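Local coordinates for phosphate-binding protein PstS (Borrelia burgdorferi, PDB 4N13) that binds inorganic phosphate with micromolar affinity as the solute-binding component of an ABC transporter that imports phosphate, at residues D27-R32 with I243-S248; T208-E213 with N218-K223. One frame throughout, in Å; residues are numbered along the deposited sequence. Where two conformers were deposited one is given.

Contact 1 (D27-R32 with I243-S248)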
loop_
_atom_site.group_PDB
_atom_site.type_symbol
_atom_site.label_atom_id
_atom_site.label_comp_id
_atom_site.label_asym_id
_atom_site.label_seq_id
_atom_site.Cartn_x
_atom_site.Cartn_y
_atom_site.Cartn_z
ATOM N N ASP A 27 14.282 -7.915 7.359
ATOM C CA ASP A 27 15.446 -8.064 8.231
ATOM C C ASP A 27 15.085 -8.786 9.515
ATOM O O ASP A 27 15.820 -9.681 9.959
ATOM C CB ASP A 27 16.077 -6.711 8.557
ATOM C CG ASP A 27 16.762 -6.068 7.349
ATOM O OD1 ASP A 27 16.938 -6.759 6.323
ATOM O OD2 ASP A 27 17.114 -4.874 7.417
ATOM N N GLU A 28 13.953 -8.416 10.110
ATOM C CA GLU A 28 13.542 -9.118 11.321
ATOM C C GLU A 28 13.171 -10.569 11.017
ATOM O O GLU A 28 13.452 -11.476 11.804
ATOM C CB GLU A 28 12.396 -8.396 12.019
ATOM C CG GLU A 28 11.986 -9.089 13.307
ATOM C CD GLU A 28 11.005 -8.326 14.146
ATOM O OE1 GLU A 28 10.741 -7.142 13.849
ATOM O OE2 GLU A 28 10.507 -8.928 15.117
ATOM N N MET A 29 12.508 -10.797 9.886
ATOM C CA MET A 29 12.183 -12.156 9.490
ATOM C C MET A 29 13.437 -13.001 9.336
ATOM O O MET A 29 13.454 -14.163 9.746
ATOM C CB MET A 29 11.384 -12.195 8.203
ATOM C CG MET A 29 9.962 -11.738 8.285
ATOM S SD MET A 29 9.191 -11.682 6.674
ATOM C CE MET A 29 7.485 -11.452 7.138
ATOM N N ILE A 30 14.478 -12.432 8.730
ATOM C CA ILE A 30 15.743 -13.140 8.579
ATOM C C ILE A 30 16.315 -13.523 9.935
ATOM O O ILE A 30 16.726 -14.664 10.164
ATOM C CB ILE A 30 16.741 -12.279 7.774
ATOM C CG1 ILE A 30 16.320 -12.249 6.302
ATOM C CG2 ILE A 30 18.180 -12.805 7.919
ATOM C CD1 ILE A 30 17.003 -11.201 5.463
ATOM N N LEU A 31 16.349 -12.572 10.852
ATOM C CA LEU A 31 16.982 -12.857 12.130
ATOM C C LEU A 31 16.148 -13.811 12.977
ATOM O O LEU A 31 16.697 -14.666 13.667
ATOM C CB LEU A 31 17.307 -11.564 12.873
ATOM C CG LEU A 31 18.508 -10.822 12.246
ATOM C CD1 LEU A 31 18.589 -9.385 12.691
ATOM C CD2 LEU A 31 19.817 -11.535 12.539
ATOM N N ARG A 32 14.830 -13.721 12.886
ATOM C CA ARG A 32 14.000 -14.655 13.633
ATOM C C ARG A 32 13.974 -16.040 13.009
ATOM O O ARG A 32 13.964 -17.040 13.735
ATOM C CB ARG A 32 12.624 -14.058 13.841
ATOM C CG ARG A 32 12.764 -12.855 14.776
ATOM C CD ARG A 32 11.475 -12.284 15.238
ATOM N NE ARG A 32 10.787 -13.186 16.137
ATOM C CZ ARG A 32 9.586 -12.933 16.624
ATOM N NH1 ARG A 32 8.966 -11.814 16.275
ATOM N NH2 ARG A 32 9.013 -13.792 17.443
ATOM N N ILE A 243 10.009 -18.911 2.697
ATOM C CA ILE A 243 8.690 -18.420 2.323
ATOM C C ILE A 243 7.626 -18.933 3.291
ATOM O O ILE A 243 6.728 -18.182 3.696
ATOM C CB ILE A 243 8.369 -18.789 0.863
ATOM C CG1 ILE A 243 9.352 -18.057 -0.050
ATOM C CG2 ILE A 243 6.903 -18.501 0.556
ATOM C CD1 ILE A 243 9.230 -18.398 -1.510
ATOM N N ASP A 244 7.743 -20.194 3.684
ATOM C CA ASP A 244 6.832 -20.767 4.670
ATOM C C ASP A 244 6.911 -20.012 5.996
ATOM O O ASP A 244 5.890 -19.779 6.651
ATOM C CB ASP A 244 7.161 -22.240 4.870
ATOM C CG ASP A 244 6.319 -22.884 5.934
ATOM O OD1 ASP A 244 5.107 -23.050 5.709
ATOM O OD2 ASP A 244 6.872 -23.210 7.002
ATOM N N PHE A 245 8.095 -19.549 6.378
ATOM C CA PHE A 245 8.216 -18.724 7.579
ATOM C C PHE A 245 7.563 -17.353 7.390
ATOM O O PHE A 245 6.871 -16.850 8.277
ATOM C CB PHE A 245 9.681 -18.566 7.992
ATOM C CG PHE A 245 9.852 -17.688 9.203
ATOM C CD1 PHE A 245 9.586 -18.180 10.478
ATOM C CD2 PHE A 245 10.233 -16.368 9.074
ATOM C CE1 PHE A 245 9.717 -17.373 11.588
ATOM C CE2 PHE A 245 10.356 -15.561 10.191
ATOM C CZ PHE A 245 10.100 -16.069 11.449
ATOM N N MET A 246 7.762 -16.738 6.228
ATOM C CA MET A 246 7.191 -15.420 5.943
ATOM C C MET A 246 5.670 -15.394 6.100
ATOM O O MET A 246 5.104 -14.382 6.521
ATOM C CB MET A 246 7.562 -14.952 4.534
ATOM C CG MET A 246 9.048 -14.624 4.354
ATOM S SD MET A 246 9.386 -13.947 2.713
ATOM C CE MET A 246 8.605 -12.314 2.904
ATOM N N THR A 247 5.027 -16.492 5.710
ATOM C CA THR A 247 3.574 -16.594 5.723
ATOM C C THR A 247 3.046 -17.325 6.974
ATOM O O THR A 247 1.870 -17.593 7.075
ATOM C CB THR A 247 3.058 -17.266 4.433
ATOM O OG1 THR A 247 3.613 -18.576 4.315
ATOM C CG2 THR A 247 3.463 -16.449 3.211
ATOM N N SER A 248 3.940 -17.633 7.906
ATOM C CA SER A 248 3.588 -18.239 9.187
ATOM C C SER A 248 3.040 -17.180 10.145
ATOM O O SER A 248 3.228 -15.984 9.945
ATOM C CB SER A 248 4.833 -18.860 9.831
ATOM O OG SER A 248 5.705 -17.833 10.305
#
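The side chain of Phe245 swings out with CG anti to its own backbone N (chi1 178°), which carries the ring to the backbone of Met29, while Met29 itself keeps CG beside its N (chi1 -72°) and then runs out fully extended to meet Met246. Ring atom CE2 of Phe245 lies 3.4 Å from Met29 O and 4.0 Å from Met29 CB; the carbonyl oxygen approaches the ring obliquely. One turn further along the same helix, Arg32 CB comes within 4.0 Å of Phe245 CZ. Beside the ring contact, the two methionine side chains cross at about a right angle, with Met29 SD 3.7 Å from Met246 CG and 3.9 Å from Met246 CE. The methyl of Met29 continues past the sulfur to Met246 O.

In this periplasmic-binding-protein fold, the contact packs helix 23-36 against the end of helix 237-246. It is mostly apolar, with two backbone carbonyl oxygens, Met29 O and Met246 O, facing carbon atoms, and no hydrogen bond between the segments. Met246 also reaches Leu26 and Ile228, whereas Met29 touches Val255, so helix 249-257 adjoins the same packing. Beyond its CB, Arg32 turns away from Phe245, and its NH1 makes a long, weak salt bridge to Glu28 OE2. After Met246 the chain leaves helical geometry at Thr247, and Ser248 is the N-cap of helix 249-257, its OG bonded to Gly251 N.

Contact 2 (T208-E213 with N218-K223). With SO4 (sulfate ion), chain E.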
loop_
_atom_site.group_PDB
_atom_site.type_symbol
_atom_site.label_atom_id
_atom_site.label_comp_id
_atom_site.label_asym_id
_atom_site.label_seq_id
_atom_site.Cartn_x
_atom_site.Cartn_y
_atom_site.Cartn_z
ATOM N N THR A 208 -17.351 -0.110 0.940
ATOM C CA THR A 208 -16.497 -1.010 1.692
ATOM C C THR A 208 -15.603 -0.240 2.657
ATOM O O THR A 208 -14.842 0.627 2.240
ATOM C CB THR A 208 -15.595 -1.831 0.749
ATOM O OG1 THR A 208 -16.374 -2.405 -0.300
ATOM C CG2 THR A 208 -14.850 -2.923 1.511
ATOM N N TYR A 209 -15.698 -0.552 3.946
ATOM C CA TYR A 209 -14.763 -0.011 4.907
ATOM C C TYR A 209 -13.492 -0.828 4.901
ATOM O O TYR A 209 -13.541 -2.045 4.705
ATOM C CB TYR A 209 -15.374 0.010 6.307
ATOM C CG TYR A 209 -16.360 1.141 6.462
ATOM C CD1 TYR A 209 -15.925 2.458 6.591
ATOM C CD2 TYR A 209 -17.725 0.903 6.440
ATOM C CE1 TYR A 209 -16.811 3.490 6.705
ATOM C CE2 TYR A 209 -18.624 1.933 6.568
ATOM C CZ TYR A 209 -18.162 3.233 6.709
ATOM O OH TYR A 209 -19.046 4.292 6.841
ATOM N N PRO A 210 -12.347 -0.155 5.120
ATOM C CA PRO A 210 -11.049 -0.828 5.142
ATOM C C PRO A 210 -10.831 -1.546 6.474
ATOM O O PRO A 210 -10.644 -0.925 7.503
ATOM C CB PRO A 210 -10.049 0.322 4.926
ATOM C CG PRO A 210 -10.760 1.549 5.398
ATOM C CD PRO A 210 -12.225 1.311 5.244
ATOM N N THR A 211 -10.900 -2.866 6.431
ATOM C CA THR A 211 -10.709 -3.733 7.592
ATOM C C THR A 211 -9.794 -4.879 7.186
ATOM O O THR A 211 -9.575 -5.121 6.005
ATOM C CB THR A 211 -12.037 -4.340 8.091
ATOM O OG1 THR A 211 -12.493 -5.331 7.163
ATOM C CG2 THR A 211 -13.100 -3.255 8.262
ATOM N N LYS A 212 -9.253 -5.617 8.141
ATOM C CA LYS A 212 -8.404 -6.726 7.773
ATOM C C LYS A 212 -9.150 -7.694 6.837
ATOM O O LYS A 212 -8.576 -8.212 5.879
ATOM C CB LYS A 212 -7.878 -7.441 9.007
ATOM C CG LYS A 212 -6.828 -8.494 8.664
ATOM C CD LYS A 212 -6.134 -8.991 9.906
ATOM C CE LYS A 212 -5.040 -9.986 9.570
ATOM N NZ LYS A 212 -4.313 -10.378 10.805
ATOM N N GLU A 213 -10.435 -7.926 7.083
ATOM C CA GLU A 213 -11.203 -8.863 6.256
ATOM C C GLU A 213 -11.418 -8.353 4.828
ATOM O O GLU A 213 -11.254 -9.103 3.852
ATOM C CB GLU A 213 -12.561 -9.164 6.897
ATOM C CG GLU A 213 -12.487 -9.963 8.201
ATOM C CD GLU A 213 -11.915 -11.371 8.033
ATOM O OE1 GLU A 213 -12.058 -11.955 6.935
ATOM O OE2 GLU A 213 -11.330 -11.902 9.012
ATOM N N ASN A 218 -9.713 -8.447 -0.914
ATOM C CA ASN A 218 -9.557 -7.509 -2.031
ATOM C C ASN A 218 -10.871 -6.777 -2.369
ATOM O O ASN A 218 -11.040 -6.249 -3.471
ATOM C CB ASN A 218 -8.956 -8.166 -3.293
ATOM C CG ASN A 218 -7.572 -8.785 -3.065
ATOM O OD1 ASN A 218 -6.970 -8.630 -2.013
ATOM N ND2 ASN A 218 -7.061 -9.491 -4.093
ATOM N N LYS A 219 -11.795 -6.734 -1.414
ATOM C CA LYS A 219 -13.013 -5.937 -1.569
ATOM C C LYS A 219 -12.731 -4.455 -1.341
ATOM O O LYS A 219 -13.328 -3.602 -1.984
ATOM C CB LYS A 219 -14.092 -6.404 -0.594
ATOM C CG LYS A 219 -15.447 -5.742 -0.819
ATOM C CD LYS A 219 -16.541 -6.398 0.020
ATOM C CE LYS A 219 -17.898 -5.750 -0.222
ATOM N NZ LYS A 219 -18.975 -6.342 0.608
ATOM N N TYR A 220 -11.835 -4.155 -0.407
ATOM C CA TYR A 220 -11.342 -2.802 -0.218
ATOM C C TYR A 220 -10.171 -2.622 -1.145
ATOM O O TYR A 220 -9.198 -3.374 -1.085
ATOM C CB TYR A 220 -10.900 -2.550 1.202
ATOM C CG TYR A 220 -10.502 -1.099 1.378
ATOM C CD1 TYR A 220 -11.463 -0.115 1.524
ATOM C CD2 TYR A 220 -9.178 -0.706 1.347
ATOM C CE1 TYR A 220 -11.115 1.202 1.672
ATOM C CE2 TYR A 220 -8.807 0.621 1.502
ATOM C CZ TYR A 220 -9.795 1.574 1.655
ATOM O OH TYR A 220 -9.498 2.902 1.815
ATOM N N THR A 221 -10.261 -1.616 -2.003
ATOM C CA THR A 221 -9.415 -1.538 -3.174
ATOM C C THR A 221 -8.144 -0.681 -3.029
ATOM O O THR A 221 -7.237 -0.772 -3.849
ATOM C CB THR A 221 -10.229 -1.024 -4.382
ATOM O OG1 THR A 221 -10.893 0.196 -4.023
ATOM C CG2 THR A 221 -11.257 -2.068 -4.817
ATOM N N ILE A 222 -8.076 0.156 -2.003
ATOM C CA ILE A 222 -6.980 1.128 -1.895
ATOM C C ILE A 222 -5.814 0.561 -1.081
ATOM O O ILE A 222 -5.630 0.877 0.088
ATOM C CB ILE A 222 -7.451 2.481 -1.294
ATOM C CG1 ILE A 222 -8.811 2.912 -1.842
ATOM C CG2 ILE A 222 -6.394 3.547 -1.547
ATOM C CD1 ILE A 222 -8.842 3.122 -3.309
ATOM N N LYS A 223 -5.057 -0.331 -1.694
ATOM C CA LYS A 223 -3.902 -0.921 -1.038
ATOM C C LYS A 223 -2.947 -1.470 -2.056
ATOM O O LYS A 223 -3.353 -1.863 -3.143
ATOM C CB LYS A 223 -4.296 -2.036 -0.057
ATOM C CG LYS A 223 -4.703 -3.376 -0.682
ATOM C CD LYS A 223 -6.119 -3.415 -1.169
ATOM C CE LYS A 223 -6.538 -4.824 -1.608
ATOM N NZ LYS A 223 -5.810 -5.233 -2.855
HETATM S S SO4 E . -19.427 -8.623 -1.892
HETATM O O1 SO4 E . -18.755 -7.590 -2.686
HETATM O O2 SO4 E . -18.404 -9.388 -1.179
HETATM O O3 SO4 E . -20.317 -7.974 -0.944
HETATM O O4 SO4 E . -20.134 -9.530 -2.800
#
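Tyr220 lies against Pro210 in a CH-pi contact. In this periplasmic-binding-protein fold the connection between strands 201-205 and 223-230 carries the short helix 212-216, and the contact closes its base: the chain enters the helix through the N-cap Thr211 and leaves it by a Schellman motif at Asn218, returning to residues 208-210. Followed outward, the tyrosine first sets CB 4.0 Å from Thr208 CG2. Its CG, anti to the backbone N (chi1 -175°), brings the ring face against the proline and meets Pro210 CA and CB. CD1 lies 3.5 Å from Thr208 O, which sits at the ring edge in its plane, and also approaches Pro210 N. CE1 is bordered by all three methylenes of the proline, CB, CG and CD. On the other flank CD2 and CE2 have Pro210 CB as nearest partner, and CZ approaches that same carbon at 3.5 Å. The common partner of the six ring atoms is therefore Pro210 CB, which stands only 8° off the ring normal, almost exactly over the middle of the face. At the tip, OH hydrogen-bonds to Leu89 O on strand 80-93, a bond that ties the ring to the sheet and gives the hydroxyl of this buried residue a polar partner.

Thr208 lies beside the tyrosine and touches Lys219 with both branches: CG2 meets Lys219 CG, and OG1 packs against the same carbon at 3.5 Å while its hydrogen-bonding partner is Asn206 O. In the conformer described, the lysine runs extended past the threonine to a sulfate, probably from the crystallisation liquor, whose O3 accepts a 2.6 Å hydrogen bond from Lys219 NZ.

The two contacts have centres about 25 Å apart and nearest atoms about 9 Å apart, without touching. Along the chain, contact 2 falls between the two halves of contact 1, which joins helices from near the two chain ends, whereas contact 2 is a local closure beside strand 80-93. Strand 223-230 runs from contact 2, which ends in its first residue, toward helix 237-246. Contact 2 lies nearer the middle of the molecule, about 11 Å from its centre against about 20 Å. Neither includes a phosphate-binding residue inferred by similarity, but the side chains of Met246 and Tyr220 are about 10 Å from Ser19 and about 12 Å from Ser139, respectively.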